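Local coordinates for protein Azi13 (Streptomyces sahachiroi, PDB 5HMC) that probably hydrolyses the thioester of an aromatic acyl-CoA, as a hotdog-fold thioesterase of the PaaI family that binds a naphthoic acid, at residues L20-I25 / E57-A62. Residues are numbered along the deposited sequence; the frame is centred on the assembly and turned at random.
Sequences LQFERI and ESVASA. With 5NE (5-methylnaphthalene-1-carboxylic acid), chain B.
Phe22 reaches from strand 21-26 toward helix 49-68 and packs on it with the end of its ring. CE2 and CZ do the touching: CE2 lies 4.0 Å from CB of Ala62, an oblique approach, while CA of Val59 and the carbonyl O of Ser58 sit at the edge, near the ring plane. CZ also packs against CG2 of Val59, 4.1 Å away. On one flank Leu20 has CG anti to its own carbonyl carbon (chi1 -69°) and extends CD1 to CB of Ser58, a tight 3.5 Å. On the other, Ile25 places CG2 3.6 Å from the carbonyl O of Ala62. No hydrogen bond joins 20-25 to 57-62; the contact is van der Waals packing, mostly between apolar side chains.

This is the hotdog fold, in which an antiparallel sheet wraps around a long central helix; strand 21-26 is broken by a classic beta bulge where Glu23 and Arg24 both face Val31. Val15 of helix 13-18 also packs on Leu20, Phe22 and Ser58.

Within 57-62, Glu57 and Ser61 are the residues that meet the 5-methylnaphthalene-1-carboxylic acid. OE2 of Glu57 comes within 2.7 Å of O1N of the ligand. OG of Ser61 stands 3.0 Å from the same O1N, its CB lying 3.4 Å from C1E of the naphthalene. A bend at chi2 (89°) brings the Glu57 carboxylate to O1N on one side and to Asn79 ND2, which hydrogen-bonds OE1, on the other. With an alanine here, both carboxylate oxygens are gone, and O1N would probably lose its close neighbour and Asn79 ND2 this acceptor. Gly49 N of the second subunit also hydrogen-bonds the ligand, placing this pocket at the subunit interface.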
loop_
_atom_site.group_PDB
_atom_site.type_symbol
_atom_site.label_atom_id
_atom_site.label_comp_id
_atom_site.label_asym_id
_atom_site.label_seq_id
_atom_site.Cartn_x
_atom_site.Cartn_y
_atom_site.Cartn_z
ATOM N N LEU A 20 -6.908 -15.238 18.389
ATOM C CA LEU A 20 -5.656 -15.784 17.894
ATOM C C LEU A 20 -5.031 -16.683 18.946
ATOM O O LEU A 20 -5.086 -16.401 20.143
ATOM C CB LEU A 20 -4.686 -14.669 17.518
ATOM C CG LEU A 20 -5.061 -13.839 16.298
ATOM C CD1 LEU A 20 -4.076 -12.715 16.116
ATOM C CD2 LEU A 20 -5.067 -14.721 15.068
ATOM N N GLN A 21 -4.441 -17.780 18.495
ATOM C CA GLN A 21 -3.748 -18.711 19.370
ATOM C C GLN A 21 -2.406 -18.982 18.722
ATOM O O GLN A 21 -2.344 -19.548 17.625
ATOM C CB GLN A 21 -4.553 -19.992 19.566
ATOM C CG GLN A 21 -5.942 -19.712 20.112
ATOM C CD GLN A 21 -6.564 -20.909 20.784
ATOM O OE1 GLN A 21 -7.231 -21.719 20.138
ATOM N NE2 GLN A 21 -6.355 -21.031 22.095
ATOM N N PHE A 22 -1.340 -18.560 19.387
ATOM C CA PHE A 22 -0.017 -18.569 18.793
ATOM C C PHE A 22 0.661 -19.905 19.034
ATOM O O PHE A 22 0.752 -20.371 20.171
ATOM C CB PHE A 22 0.826 -17.432 19.354
ATOM C CG PHE A 22 0.527 -16.111 18.730
ATOM C CD1 PHE A 22 -0.589 -15.397 19.100
ATOM C CD2 PHE A 22 1.358 -15.590 17.758
ATOM C CE1 PHE A 22 -0.878 -14.182 18.507
ATOM C CE2 PHE A 22 1.081 -14.372 17.174
ATOM C CZ PHE A 22 -0.037 -13.665 17.554
ATOM N N GLU A 23 1.113 -20.523 17.952
ATOM C CA GLU A 23 1.963 -21.694 18.049
ATOM C C GLU A 23 3.426 -21.310 18.195
ATOM O O GLU A 23 4.215 -22.081 18.753
ATOM C CB GLU A 23 1.756 -22.583 16.811
ATOM C CG GLU A 23 2.794 -23.695 16.643
ATOM C CD GLU A 23 3.199 -23.915 15.190
ATOM O OE1 GLU A 23 2.293 -24.178 14.365
ATOM O OE2 GLU A 23 4.414 -23.817 14.875
ATOM N N ARG A 24 3.799 -20.117 17.742
ATOM C CA ARG A 24 5.208 -19.775 17.647
ATOM C C ARG A 24 5.350 -18.264 17.587
ATOM O O ARG A 24 4.615 -17.603 16.844
ATOM C CB ARG A 24 5.820 -20.428 16.408
ATOM C CG ARG A 24 7.256 -20.053 16.162
ATOM C CD ARG A 24 7.735 -20.645 14.853
ATOM N NE ARG A 24 7.580 -22.094 14.827
ATOM C CZ ARG A 24 8.498 -22.949 15.268
ATOM N NH1 ARG A 24 8.277 -24.255 15.201
ATOM N NH2 ARG A 24 9.642 -22.499 15.771
ATOM N N ILE A 25 6.269 -17.727 18.389
ATOM C CA ILE A 25 6.676 -16.328 18.327
ATOM C C ILE A 25 8.188 -16.279 18.494
ATOM O O ILE A 25 8.691 -16.171 19.615
ATOM C CB ILE A 25 5.998 -15.463 19.406
ATOM C CG1 ILE A 25 4.480 -15.568 19.343
ATOM C CG2 ILE A 25 6.404 -14.004 19.255
ATOM C CD1 ILE A 25 3.800 -14.816 20.452
ATOM N N GLU A 57 -1.775 -7.435 11.556
ATOM C CA GLU A 57 -1.059 -6.555 12.472
ATOM C C GLU A 57 -0.589 -7.321 13.704
ATOM O O GLU A 57 0.543 -7.132 14.179
ATOM C CB GLU A 57 -1.962 -5.387 12.875
ATOM C CG GLU A 57 -1.262 -4.333 13.719
ATOM C CD GLU A 57 -0.618 -3.265 12.865
ATOM O OE1 GLU A 57 -0.962 -3.201 11.659
ATOM O OE2 GLU A 57 0.216 -2.495 13.396
ATOM N N SER A 58 -1.443 -8.209 14.222
ATOM C CA SER A 58 -1.137 -8.904 15.469
ATOM C C SER A 58 0.061 -9.833 15.304
ATOM O O SER A 58 0.980 -9.845 16.138
ATOM C CB SER A 58 -2.362 -9.697 15.934
ATOM O OG SER A 58 -3.493 -8.875 16.133
ATOM N N VAL A 59 0.060 -10.633 14.238
ATOM C CA VAL A 59 1.074 -11.667 14.108
ATOM C C VAL A 59 2.413 -11.048 13.743
ATOM O O VAL A 59 3.467 -11.496 14.215
ATOM C CB VAL A 59 0.604 -12.726 13.087
ATOM C CG1 VAL A 59 1.590 -13.866 12.995
ATOM C CG2 VAL A 59 -0.766 -13.267 13.497
ATOM N N ALA A 60 2.403 -9.983 12.945
ATOM C CA ALA A 60 3.656 -9.324 12.601
ATOM C C ALA A 60 4.241 -8.566 13.796
ATOM O O ALA A 60 5.446 -8.654 14.062
ATOM C CB ALA A 60 3.435 -8.382 11.417
ATOM N N SER A 61 3.412 -7.811 14.523
ATOM C CA SER A 61 3.939 -7.017 15.633
ATOM C C SER A 61 4.471 -7.911 16.738
ATOM O O SER A 61 5.469 -7.575 17.382
ATOM C CB SER A 61 2.868 -6.092 16.203
ATOM O OG SER A 61 2.480 -5.108 15.262
ATOM N N ALA A 62 3.803 -9.039 16.986
ATOM C CA ALA A 62 4.318 -10.013 17.943
ATOM C C ALA A 62 5.724 -10.453 17.563
ATOM O O ALA A 62 6.633 -10.468 18.404
ATOM C CB ALA A 62 3.388 -11.230 18.015
HETATM O O1N 5NE B . 0.863 -2.748 16.042
HETATM C C1L 5NE B . -0.009 -2.955 16.914
HETATM O O1M 5NE B . -1.031 -2.254 17.021
HETATM C C1J 5NE B . 0.213 -4.131 17.808
HETATM C C1E 5NE B . 1.438 -4.238 18.628
HETATM C C1F 5NE B . 2.437 -3.267 18.653
HETATM C C1A 5NE B . 3.563 -3.444 19.463
HETATM C C1I 5NE B . -0.716 -5.170 17.846
HETATM C C1H 5NE B . -0.521 -6.300 18.645
HETATM C C1G 5NE B . 0.610 -6.449 19.442
HETATM C C1D 5NE B . 1.577 -5.457 19.446
HETATM C C1C 5NE B . 2.776 -5.608 20.271
HETATM C C1O 5NE B . 2.888 -6.862 21.096
HETATM C C1B 5NE B . 3.733 -4.587 20.257
#